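Epidermin decarboxylase (PDB 1G63) catalyses the FMN-dependent oxidative decarboxylation of the C-terminal cysteine residue of the epidermin precursor, creating a carbon-carbon double bond. Local coordinates at residues L64-H67 with I68-V71; L35-P38 with S39-N42; N45-V48 with L49-F52. All coordinates share one frame; numbering follows the deposited sequence.

Interaction 1. Residues L64-H67 with I68-V71. With FMN (flavin mononucleotide), chain M.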
ATOM      1  N   LEU B  64      20.198   3.119 -12.125  1.00 40.65           N
ATOM      2  CA  LEU B  64      21.024   3.454 -13.285  1.00 39.54           C
ATOM      3  C   LEU B  64      22.497   3.710 -12.964  1.00 39.13           C
ATOM      4  O   LEU B  64      23.148   4.531 -13.610  1.00 39.01           O
ATOM      5  CB  LEU B  64      20.444   4.668 -14.022  1.00 39.97           C
ATOM      6  CG  LEU B  64      19.067   4.546 -14.691  1.00 41.41           C
ATOM      7  CD1 LEU B  64      19.013   3.284 -15.529  1.00 40.40           C
ATOM      8  CD2 LEU B  64      17.969   4.508 -13.637  1.00 43.63           C
ATOM      9  N   LEU B  65      23.018   2.998 -11.973  1.00 38.97           N
ATOM     10  CA  LEU B  65      24.415   3.134 -11.570  1.00 38.20           C
ATOM     11  C   LEU B  65      25.323   2.697 -12.731  1.00 38.17           C
ATOM     12  O   LEU B  65      25.060   1.682 -13.382  1.00 37.40           O
ATOM     13  CB  LEU B  65      24.655   2.264 -10.332  1.00 36.55           C
ATOM     14  CG  LEU B  65      25.284   2.868  -9.074  1.00 37.23           C
ATOM     15  CD1 LEU B  65      25.030   4.360  -8.986  1.00 35.08           C
ATOM     16  CD2 LEU B  65      24.717   2.144  -7.863  1.00 34.69           C
ATOM     17  N   ASN B  66      26.377   3.468 -12.996  1.00 38.34           N
ATOM     18  CA  ASN B  66      27.317   3.163 -14.079  1.00 38.40           C
ATOM     19  C   ASN B  66      28.365   2.121 -13.673  1.00 38.16           C
ATOM     20  O   ASN B  66      29.374   2.457 -13.048  1.00 37.46           O
ATOM     21  CB  ASN B  66      28.029   4.439 -14.512  1.00 40.15           C
ATOM     22  CG  ASN B  66      28.798   4.265 -15.803  1.00 41.68           C
ATOM     23  OD1 ASN B  66      29.447   3.243 -16.018  1.00 44.81           O
ATOM     24  ND2 ASN B  66      28.736   5.269 -16.667  1.00 41.89           N
ATOM     25  N   HIS B  67      28.131   0.866 -14.044  1.00 38.00           N
ATOM     26  CA  HIS B  67      29.041  -0.225 -13.699  1.00 38.18           C
ATOM     27  C   HIS B  67      30.442  -0.071 -14.299  1.00 38.22           C
ATOM     28  O   HIS B  67      31.424  -0.549 -13.722  1.00 37.77           O
ATOM     29  CB  HIS B  67      28.433  -1.563 -14.128  1.00 37.91           C
ATOM     30  CG  HIS B  67      28.098  -1.629 -15.582  1.00 39.02           C
ATOM     31  ND1 HIS B  67      28.941  -2.192 -16.515  1.00 39.07           N
ATOM     32  CD2 HIS B  67      27.036  -1.151 -16.273  1.00 39.17           C
ATOM     33  CE1 HIS B  67      28.413  -2.056 -17.719  1.00 40.03           C
ATOM     34  NE2 HIS B  67      27.257  -1.427 -17.600  1.00 39.44           N
ATOM     35  N   ILE B  68      30.535   0.587 -15.451  1.00 36.67           N
ATOM     36  CA  ILE B  68      31.826   0.799 -16.093  1.00 37.53           C
ATOM     37  C   ILE B  68      32.687   1.721 -15.235  1.00 36.68           C
ATOM     38  O   ILE B  68      33.865   1.453 -15.008  1.00 35.77           O
ATOM     39  CB  ILE B  68      31.646   1.409 -17.488  1.00 38.82           C
ATOM     40  CG1 ILE B  68      30.890   0.414 -18.375  1.00 39.27           C
ATOM     41  CG2 ILE B  68      32.998   1.740 -18.096  1.00 37.55           C
ATOM     42  CD1 ILE B  68      30.287   1.040 -19.605  1.00 43.26           C
ATOM     43  N   ASN B  69      32.087   2.801 -14.750  1.00 36.56           N
ATOM     44  CA  ASN B  69      32.787   3.741 -13.892  1.00 37.66           C
ATOM     45  C   ASN B  69      33.180   3.070 -12.586  1.00 36.62           C
ATOM     46  O   ASN B  69      34.267   3.312 -12.063  1.00 36.92           O
ATOM     47  CB  ASN B  69      31.906   4.953 -13.602  1.00 39.77           C
ATOM     48  CG  ASN B  69      31.760   5.863 -14.803  1.00 43.10           C
ATOM     49  OD1 ASN B  69      30.933   6.776 -14.802  1.00 44.37           O
ATOM     50  ND2 ASN B  69      32.574   5.627 -15.837  1.00 42.23           N
ATOM     51  N   ILE B  70      32.294   2.232 -12.055  1.00 34.94           N
ATOM     52  CA  ILE B  70      32.586   1.530 -10.815  1.00 33.73           C
ATOM     53  C   ILE B  70      33.859   0.699 -10.991  1.00 34.00           C
ATOM     54  O   ILE B  70      34.738   0.706 -10.136  1.00 32.59           O
ATOM     55  CB  ILE B  70      31.405   0.615 -10.403  1.00 34.52           C
ATOM     56  CG1 ILE B  70      30.199   1.483 -10.025  1.00 34.57           C
ATOM     57  CG2 ILE B  70      31.803  -0.281  -9.229  1.00 31.81           C
ATOM     58  CD1 ILE B  70      28.944   0.702  -9.665  1.00 33.66           C
ATOM     59  N   VAL B  71      33.965   0.006 -12.119  1.00 34.33           N
ATOM     60  CA  VAL B  71      35.122  -0.820 -12.398  1.00 34.63           C
ATOM     61  C   VAL B  71      36.402  -0.002 -12.595  1.00 36.69           C
ATOM     62  O   VAL B  71      37.460  -0.368 -12.082  1.00 34.41           O
ATOM     63  CB  VAL B  71      34.870  -1.708 -13.639  1.00 34.38           C
ATOM     64  CG1 VAL B  71      36.166  -2.396 -14.077  1.00 31.38           C
ATOM     65  CG2 VAL B  71      33.799  -2.755 -13.308  1.00 32.92           C
TER
HETATM   66  N1  FMN M 500      24.575  -3.948 -20.542  1.00 30.56           N
HETATM   67  C2  FMN M 500      24.884  -4.250 -21.846  1.00 27.78           C
HETATM   68  O2  FMN M 500      25.103  -5.354 -22.251  1.00 25.78           O
HETATM   69  N3  FMN M 500      24.958  -3.188 -22.789  1.00 28.43           N
HETATM   70  C4  FMN M 500      24.753  -1.880 -22.518  1.00 29.50           C
HETATM   71  O4  FMN M 500      24.876  -1.038 -23.414  1.00 30.59           O
HETATM   72  C4A FMN M 500      24.453  -1.545 -21.118  1.00 29.88           C
HETATM   73  N5  FMN M 500      24.191  -0.297 -20.754  1.00 30.74           N
HETATM   74  C5A FMN M 500      23.753  -0.048 -19.491  1.00 31.34           C
HETATM   75  C6  FMN M 500      23.364   1.309 -19.112  1.00 33.06           C
HETATM   76  C7  FMN M 500      23.043   1.663 -17.825  1.00 33.98           C
HETATM   77  C7M FMN M 500      22.622   3.102 -17.472  1.00 35.03           C
HETATM   78  C8  FMN M 500      22.848   0.599 -16.820  1.00 33.05           C
HETATM   79  C8M FMN M 500      22.359   0.914 -15.431  1.00 32.36           C
HETATM   80  C9  FMN M 500      23.244  -0.694 -17.159  1.00 30.85           C
HETATM   81  C9A FMN M 500      23.688  -1.061 -18.448  1.00 30.12           C
HETATM   82  N10 FMN M 500      24.075  -2.372 -18.846  1.00 28.41           N
HETATM   83  C10 FMN M 500      24.361  -2.682 -20.169  1.00 28.48           C
HETATM   84  C1' FMN M 500      24.012  -3.480 -17.870  1.00 26.13           C
HETATM   85  C2' FMN M 500      22.660  -4.218 -18.011  1.00 24.43           C
HETATM   86  O2' FMN M 500      21.507  -3.382 -17.830  1.00 25.78           O
HETATM   87  C3' FMN M 500      22.580  -5.361 -17.003  1.00 22.38           C
HETATM   88  O3' FMN M 500      23.643  -6.315 -17.276  1.00 21.95           O
HETATM   89  C4' FMN M 500      21.259  -6.114 -16.953  1.00 22.63           C
HETATM   90  O4' FMN M 500      21.241  -7.037 -15.840  1.00 20.67           O
HETATM   91  C5' FMN M 500      20.904  -6.856 -18.231  1.00 22.78           C
HETATM   92  O5' FMN M 500      19.590  -7.432 -18.133  1.00 24.52           O
HETATM   93  P   FMN M 500      18.772  -7.967 -19.369  1.00 24.22           P
HETATM   94  O1P FMN M 500      19.617  -8.982 -20.029  1.00 26.99           O
HETATM   95  O2P FMN M 500      18.416  -6.818 -20.259  1.00 26.79           O
HETATM   96  O3P FMN M 500      17.470  -8.589 -18.737  1.00 23.74           O
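N66 holds its CG anti to the backbone N (chi1 -168°), which folds the carboxamide back over N69, while H67 sets its CG between backbone N and carbonyl carbon (chi1 57°), sending the imidazole out to the flavin. N66 is the N-cap of helix 67-72: its OD1 accepts from the backbone N of N69 at 3.0 Å, with the donor above the amide plane and not on a lone pair. Behind the cap the main chain takes over, I70 N donating to N66 O and V71 N to H67 O. The two asparagine amides stack, their planes only 14° apart and N66 CG 3.5 Å from N69 CG. I68 crosses the imidazole at a slant, CG1 lying 3.6 Å from H67 CE1, and I70 CD1 comes within 4.3 Å of L65 CG. On the flavin side, NE2 of H67 stands 3.5 Å from N10 of the FMN, and the carbonyl O of L65 is 3.5 Å from the FMN methyl C8M. M120 of the second subunit also packs on H67, and A11, S83 and T86 of that subunit hydrogen-bond the same FMN. H67 ND1 shares a weak hydrogen bond with T105 OG1. The capping bond and the two main-chain bonds hold the first turn of the helix, consistent with a fixed placement of H67, the active-site residue, whose NE2 is turned to the isoalloxazine in a site built by two subunits.

Interaction 2. Residues L35-P38 with S39-N42; sequences LFSP and SSKN. With FMN (flavin mononucleotide), chain N.
The carbonyl oxygen of S37 is gripped twice by S40, once by its hydroxyl and once by its backbone amide, in the turn that follows strand 32-36 of this Rossmann-like fold and opens a 3-10 segment beside the FMN phosphate. S40 OG donates to S37 O at 2.5 Å, in the carbonyl plane and on a lone pair. S40 N reaches the same oxygen at 3.0 Å from well above that plane, so the two donors use different regions of one acceptor. The hydroxyl is delivered by a chi1 of 56°, which places OG between the backbone N and carbonyl carbon of S40. S40 OG also lies 3.2 Å from F36 CB, near the edge of the phenyl ring. The next 3-10 bond runs from K41 N to P38 O at 3.2 Å, and the alkyl chain of K41, extended beyond CG, starts over that oxygen with CB 3.3 Å away. The side chain of S37 faces the cofactor; a weak bond from S40 N to S37 OG gives the hydroxyl a second tie. A84 N and S83 OG of the same chain hydrogen-bond the FMN as well, and T101 OG1 of the third subunit adds a bond from across the interface. At the phosphate itself, S37 OG donates to FMN O2P at 2.9 Å.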
ATOM      1  N   LEU B  35      29.471  -3.468  -2.490  1.00 28.32           N
ATOM      2  CA  LEU B  35      28.316  -3.675  -3.356  1.00 28.60           C
ATOM      3  C   LEU B  35      27.740  -5.053  -2.990  1.00 27.03           C
ATOM      4  O   LEU B  35      28.473  -6.033  -2.936  1.00 26.80           O
ATOM      5  CB  LEU B  35      28.786  -3.656  -4.820  1.00 30.34           C
ATOM      6  CG  LEU B  35      27.781  -3.550  -5.970  1.00 32.23           C
ATOM      7  CD1 LEU B  35      28.533  -3.598  -7.298  1.00 32.20           C
ATOM      8  CD2 LEU B  35      26.782  -4.683  -5.894  1.00 34.33           C
ATOM      9  N   PHE B  36      26.438  -5.127  -2.732  1.00 26.03           N
ATOM     10  CA  PHE B  36      25.811  -6.397  -2.349  1.00 24.13           C
ATOM     11  C   PHE B  36      24.916  -7.015  -3.415  1.00 23.56           C
ATOM     12  O   PHE B  36      24.413  -6.334  -4.308  1.00 21.28           O
ATOM     13  CB  PHE B  36      24.960  -6.224  -1.082  1.00 25.33           C
ATOM     14  CG  PHE B  36      25.750  -5.889   0.158  1.00 27.49           C
ATOM     15  CD1 PHE B  36      26.061  -4.570   0.467  1.00 28.33           C
ATOM     16  CD2 PHE B  36      26.174  -6.900   1.026  1.00 26.13           C
ATOM     17  CE1 PHE B  36      26.783  -4.251   1.630  1.00 29.70           C
ATOM     18  CE2 PHE B  36      26.891  -6.595   2.185  1.00 27.43           C
ATOM     19  CZ  PHE B  36      27.197  -5.269   2.490  1.00 27.39           C
ATOM     20  N   SER B  37      24.722  -8.324  -3.313  1.00 23.91           N
ATOM     21  CA  SER B  37      23.839  -9.025  -4.227  1.00 23.61           C
ATOM     22  C   SER B  37      22.444  -8.870  -3.607  1.00 23.66           C
ATOM     23  O   SER B  37      22.303  -8.769  -2.391  1.00 24.35           O
ATOM     24  CB  SER B  37      24.212 -10.505  -4.308  1.00 22.71           C
ATOM     25  OG  SER B  37      23.845 -11.204  -3.132  1.00 24.95           O
ATOM     26  N   PRO B  38      21.395  -8.827  -4.434  1.00 24.71           N
ATOM     27  CA  PRO B  38      20.031  -8.683  -3.905  1.00 24.54           C
ATOM     28  C   PRO B  38      19.713  -9.629  -2.746  1.00 25.19           C
ATOM     29  O   PRO B  38      19.149  -9.216  -1.731  1.00 26.59           O
ATOM     30  CB  PRO B  38      19.160  -8.961  -5.127  1.00 21.11           C
ATOM     31  CG  PRO B  38      19.993  -8.392  -6.239  1.00 23.30           C
ATOM     32  CD  PRO B  38      21.388  -8.880  -5.908  1.00 23.67           C
ATOM     33  N   SER B  39      20.090 -10.894  -2.888  1.00 25.90           N
ATOM     34  CA  SER B  39      19.814 -11.881  -1.852  1.00 27.50           C
ATOM     35  C   SER B  39      20.543 -11.670  -0.533  1.00 28.87           C
ATOM     36  O   SER B  39      20.046 -12.066   0.525  1.00 29.78           O
ATOM     37  CB  SER B  39      20.122 -13.288  -2.359  1.00 26.13           C
ATOM     38  OG  SER B  39      19.263 -13.636  -3.415  1.00 27.74           O
ATOM     39  N   SER B  40      21.716 -11.060  -0.577  1.00 29.08           N
ATOM     40  CA  SER B  40      22.462 -10.858   0.654  1.00 31.05           C
ATOM     41  C   SER B  40      21.741  -9.880   1.586  1.00 31.61           C
ATOM     42  O   SER B  40      22.005  -9.831   2.782  1.00 31.55           O
ATOM     43  CB  SER B  40      23.893 -10.389   0.339  1.00 29.22           C
ATOM     44  OG  SER B  40      23.891  -9.225  -0.456  1.00 30.30           O
ATOM     45  N   LYS B  41      20.801  -9.124   1.038  1.00 34.92           N
ATOM     46  CA  LYS B  41      20.045  -8.157   1.831  1.00 36.04           C
ATOM     47  C   LYS B  41      19.064  -8.830   2.791  1.00 36.44           C
ATOM     48  O   LYS B  41      18.460  -8.172   3.637  1.00 37.02           O
ATOM     49  CB  LYS B  41      19.331  -7.179   0.898  1.00 36.46           C
ATOM     50  CG  LYS B  41      20.325  -6.434   0.003  1.00 39.71           C
ATOM     51  CD  LYS B  41      19.667  -5.606  -1.090  1.00 42.36           C
ATOM     52  CE  LYS B  41      20.734  -4.963  -1.993  1.00 43.28           C
ATOM     53  NZ  LYS B  41      20.154  -4.226  -3.152  1.00 41.32           N
ATOM     54  N   ASN B  42      18.925 -10.146   2.673  1.00 36.84           N
ATOM     55  CA  ASN B  42      18.052 -10.910   3.564  1.00 36.67           C
ATOM     56  C   ASN B  42      18.842 -11.360   4.783  1.00 36.22           C
ATOM     57  O   ASN B  42      18.284 -11.962   5.692  1.00 36.74           O
ATOM     58  CB  ASN B  42      17.525 -12.167   2.877  1.00 38.94           C
ATOM     59  CG  ASN B  42      16.575 -11.864   1.751  1.00 41.44           C
ATOM     60  OD1 ASN B  42      16.300 -12.727   0.922  1.00 44.19           O
ATOM     61  ND2 ASN B  42      16.057 -10.642   1.712  1.00 43.27           N
TER
HETATM   62  N1  FMN N 501      25.267 -20.152  -0.511  1.00 30.19           N
HETATM   63  C2  FMN N 501      26.634 -20.199  -0.592  1.00 30.16           C
HETATM   64  O2  FMN N 501      27.237 -20.300  -1.621  1.00 31.08           O
HETATM   65  N3  FMN N 501      27.400 -20.130   0.619  1.00 29.52           N
HETATM   66  C4  FMN N 501      26.883 -20.023   1.865  1.00 29.68           C
HETATM   67  O4  FMN N 501      27.633 -20.000   2.854  1.00 30.20           O
HETATM   68  C4A FMN N 501      25.418 -20.002   1.955  1.00 30.21           C
HETATM   69  N5  FMN N 501      24.811 -19.852   3.126  1.00 32.71           N
HETATM   70  C5A FMN N 501      23.458 -19.660   3.166  1.00 31.73           C
HETATM   71  C6  FMN N 501      22.796 -19.388   4.441  1.00 32.44           C
HETATM   72  C7  FMN N 501      21.439 -19.322   4.575  1.00 32.15           C
HETATM   73  C7M FMN N 501      20.783 -19.023   5.932  1.00 30.77           C
HETATM   74  C8  FMN N 501      20.604 -19.281   3.357  1.00 31.77           C
HETATM   75  C8M FMN N 501      19.111 -19.071   3.434  1.00 31.13           C
HETATM   76  C9  FMN N 501      21.214 -19.566   2.140  1.00 29.69           C
HETATM   77  C9A FMN N 501      22.603 -19.755   1.991  1.00 30.45           C
HETATM   78  N10 FMN N 501      23.278 -20.027   0.761  1.00 27.80           N
HETATM   79  C10 FMN N 501      24.664 -20.052   0.673  1.00 28.94           C
HETATM   80  C1' FMN N 501      22.501 -20.114  -0.485  1.00 25.95           C
HETATM   81  C2' FMN N 501      22.514 -18.738  -1.196  1.00 23.53           C
HETATM   82  O2' FMN N 501      22.006 -17.658  -0.410  1.00 23.94           O
HETATM   83  C3' FMN N 501      21.709 -18.813  -2.492  1.00 22.46           C
HETATM   84  O3' FMN N 501      22.341 -19.775  -3.398  1.00 19.97           O
HETATM   85  C4' FMN N 501      21.526 -17.496  -3.232  1.00 23.26           C
HETATM   86  O4' FMN N 501      20.594 -17.642  -4.334  1.00 22.15           O
HETATM   87  C5' FMN N 501      22.816 -16.873  -3.741  1.00 24.06           C
HETATM   88  O5' FMN N 501      22.558 -15.574  -4.316  1.00 25.55           O
HETATM   89  P   FMN N 501      23.701 -14.522  -4.640  1.00 21.73           P
HETATM   90  O1P FMN N 501      24.675 -15.198  -5.553  1.00 24.48           O
HETATM   91  O2P FMN N 501      24.286 -14.075  -3.355  1.00 25.14           O
HETATM   92  O3P FMN N 501      22.943 -13.344  -5.351  1.00 25.23           O

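Interaction 3. Residues N45-V48 with L49-F52; sequences NTDV and LKLF
K50 runs along D47 from its first carbon to its ammonium group, the two side chains lying side by side and pointing the same way. Its CB rests 3.2 Å from the carbonyl oxygen of D47, and CG stays close to the same atom at 3.5 Å. CD passes from the backbone oxygen to the carboxylate, standing 3.8 Å from D47 OD1. K50 CE then meets D47 OD1 at 3.3 Å, and K50 NZ closes a salt bridge to that oxygen, its hydrogen bond weak. With chi1 at -80° and every later torsion near 180°, the chain is a straight rod laid beside the turn, and K50 N fastens its base by donating to D47 O. The pair lies toward the solvent side, since K50 is exposed.

On other sides of the turn the partners are apolar. V48 places CG1 at the edge of the F52 ring, in its plane, 3.9 Å from CE1. The same ring keeps its edge to V48 O, the acceptor for L51 N at 2.9 Å. L49 rests on I18, N19 and I22 of helix 18-25, while L51 touches a bound FMN as well as I13 of the fourth subunit and L64 of the fifth.

At the start of the turn, N45 OD1 takes a weak bond from D47 N, an Asx turn leading into the spiral. Thereafter the carbonyls of T46, D47 and V48 each accept from the amide three residues on, with the donors well above their carbonyl planes; such i to i+3 bonds are the signature of a 3-10 helix, here in the connection between strands 32-36 and 56-57.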
ATOM      1  N   ASN B  45      21.423  -5.684   7.290  1.00 37.57           N
ATOM      2  CA  ASN B  45      20.926  -4.374   6.918  1.00 38.41           C
ATOM      3  C   ASN B  45      22.153  -3.740   6.266  1.00 37.11           C
ATOM      4  O   ASN B  45      23.083  -3.314   6.951  1.00 36.02           O
ATOM      5  CB  ASN B  45      20.518  -3.585   8.160  1.00 40.45           C
ATOM      6  CG  ASN B  45      19.884  -2.260   7.815  1.00 40.34           C
ATOM      7  OD1 ASN B  45      20.433  -1.485   7.033  1.00 41.93           O
ATOM      8  ND2 ASN B  45      18.725  -1.988   8.403  1.00 39.40           N
ATOM      9  N   THR B  46      22.163  -3.716   4.940  1.00 36.70           N
ATOM     10  CA  THR B  46      23.294  -3.175   4.194  1.00 37.41           C
ATOM     11  C   THR B  46      23.615  -1.708   4.445  1.00 37.54           C
ATOM     12  O   THR B  46      24.758  -1.303   4.273  1.00 36.76           O
ATOM     13  CB  THR B  46      23.110  -3.384   2.670  1.00 37.80           C
ATOM     14  OG1 THR B  46      21.927  -2.701   2.224  1.00 37.23           O
ATOM     15  CG2 THR B  46      22.995  -4.878   2.353  1.00 37.03           C
ATOM     16  N   ASP B  47      22.626  -0.912   4.849  1.00 38.38           N
ATOM     17  CA  ASP B  47      22.875   0.505   5.098  1.00 40.23           C
ATOM     18  C   ASP B  47      23.886   0.737   6.215  1.00 38.77           C
ATOM     19  O   ASP B  47      24.563   1.761   6.236  1.00 37.34           O
ATOM     20  CB  ASP B  47      21.570   1.246   5.414  1.00 44.82           C
ATOM     21  CG  ASP B  47      20.843   1.699   4.156  1.00 49.60           C
ATOM     22  OD1 ASP B  47      21.438   2.476   3.379  1.00 51.37           O
ATOM     23  OD2 ASP B  47      19.682   1.282   3.938  1.00 54.21           O
ATOM     24  N   VAL B  48      23.987  -0.217   7.136  1.00 38.42           N
ATOM     25  CA  VAL B  48      24.924  -0.119   8.252  1.00 38.19           C
ATOM     26  C   VAL B  48      26.359  -0.048   7.759  1.00 38.28           C
ATOM     27  O   VAL B  48      27.200   0.609   8.372  1.00 37.94           O
ATOM     28  CB  VAL B  48      24.787  -1.320   9.207  1.00 38.45           C
ATOM     29  CG1 VAL B  48      25.951  -1.373  10.173  1.00 38.07           C
ATOM     30  CG2 VAL B  48      23.499  -1.193   9.988  1.00 41.27           C
ATOM     31  N   LEU B  49      26.640  -0.725   6.652  1.00 38.54           N
ATOM     32  CA  LEU B  49      27.979  -0.712   6.092  1.00 39.41           C
ATOM     33  C   LEU B  49      28.428   0.691   5.683  1.00 39.50           C
ATOM     34  O   LEU B  49      29.620   0.927   5.492  1.00 37.83           O
ATOM     35  CB  LEU B  49      28.077  -1.672   4.900  1.00 41.59           C
ATOM     36  CG  LEU B  49      28.183  -3.168   5.230  1.00 41.34           C
ATOM     37  CD1 LEU B  49      29.246  -3.368   6.286  1.00 44.57           C
ATOM     38  CD2 LEU B  49      26.865  -3.697   5.744  1.00 43.61           C
ATOM     39  N   LYS B  50      27.484   1.621   5.550  1.00 40.08           N
ATOM     40  CA  LYS B  50      27.835   2.996   5.189  1.00 42.20           C
ATOM     41  C   LYS B  50      28.694   3.597   6.295  1.00 41.44           C
ATOM     42  O   LYS B  50      29.423   4.559   6.070  1.00 40.65           O
ATOM     43  CB  LYS B  50      26.584   3.865   5.019  1.00 43.89           C
ATOM     44  CG  LYS B  50      25.861   3.725   3.700  1.00 47.36           C
ATOM     45  CD  LYS B  50      24.615   4.599   3.706  1.00 50.46           C
ATOM     46  CE  LYS B  50      23.845   4.518   2.396  1.00 52.13           C
ATOM     47  NZ  LYS B  50      22.617   5.374   2.446  1.00 54.52           N
ATOM     48  N   LEU B  51      28.597   3.024   7.489  1.00 40.64           N
ATOM     49  CA  LEU B  51      29.356   3.510   8.635  1.00 41.28           C
ATOM     50  C   LEU B  51      30.813   3.051   8.645  1.00 40.77           C
ATOM     51  O   LEU B  51      31.631   3.596   9.378  1.00 41.11           O
ATOM     52  CB  LEU B  51      28.673   3.067   9.932  1.00 41.37           C
ATOM     53  CG  LEU B  51      27.241   3.574  10.106  1.00 42.39           C
ATOM     54  CD1 LEU B  51      26.596   2.871  11.279  1.00 43.41           C
ATOM     55  CD2 LEU B  51      27.240   5.081  10.300  1.00 41.71           C
ATOM     56  N   PHE B  52      31.139   2.052   7.834  1.00 41.36           N
ATOM     57  CA  PHE B  52      32.502   1.545   7.784  1.00 40.58           C
ATOM     58  C   PHE B  52      33.144   1.741   6.422  1.00 39.74           C
ATOM     59  O   PHE B  52      34.342   1.964   6.332  1.00 39.44           O
ATOM     60  CB  PHE B  52      32.537   0.058   8.140  1.00 42.27           C
ATOM     61  CG  PHE B  52      31.837  -0.279   9.422  1.00 43.37           C
ATOM     62  CD1 PHE B  52      30.456  -0.462   9.451  1.00 44.60           C
ATOM     63  CD2 PHE B  52      32.552  -0.402  10.603  1.00 45.02           C
ATOM     64  CE1 PHE B  52      29.796  -0.762  10.643  1.00 44.42           C
ATOM     65  CE2 PHE B  52      31.903  -0.701  11.805  1.00 46.70           C
ATOM     66  CZ  PHE B  52      30.521  -0.880  11.821  1.00 45.25           C
TER

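In the fold
The three contacts are local, a helix start and two turns of 3-10 character, each partly buried. Interaction 2 has its centre nearest that of the chain (about 11 Å, against 16 Å for interaction 3 and 18 Å for interaction 1). It starts on the end of strand 32-36, and interaction 3 lies in the connection that follows to strand 56-57; the two pack directly on each other, F36 CZ 3.6 Å from L49 CG. Interaction 1 stands apart, an N-cap presenting a histidine to a flavin ring, whereas interaction 2 offers a serine hydroxyl to a phosphate, and interaction 3 pairs the salt bridge of exposed K50 with buried V48 and L49.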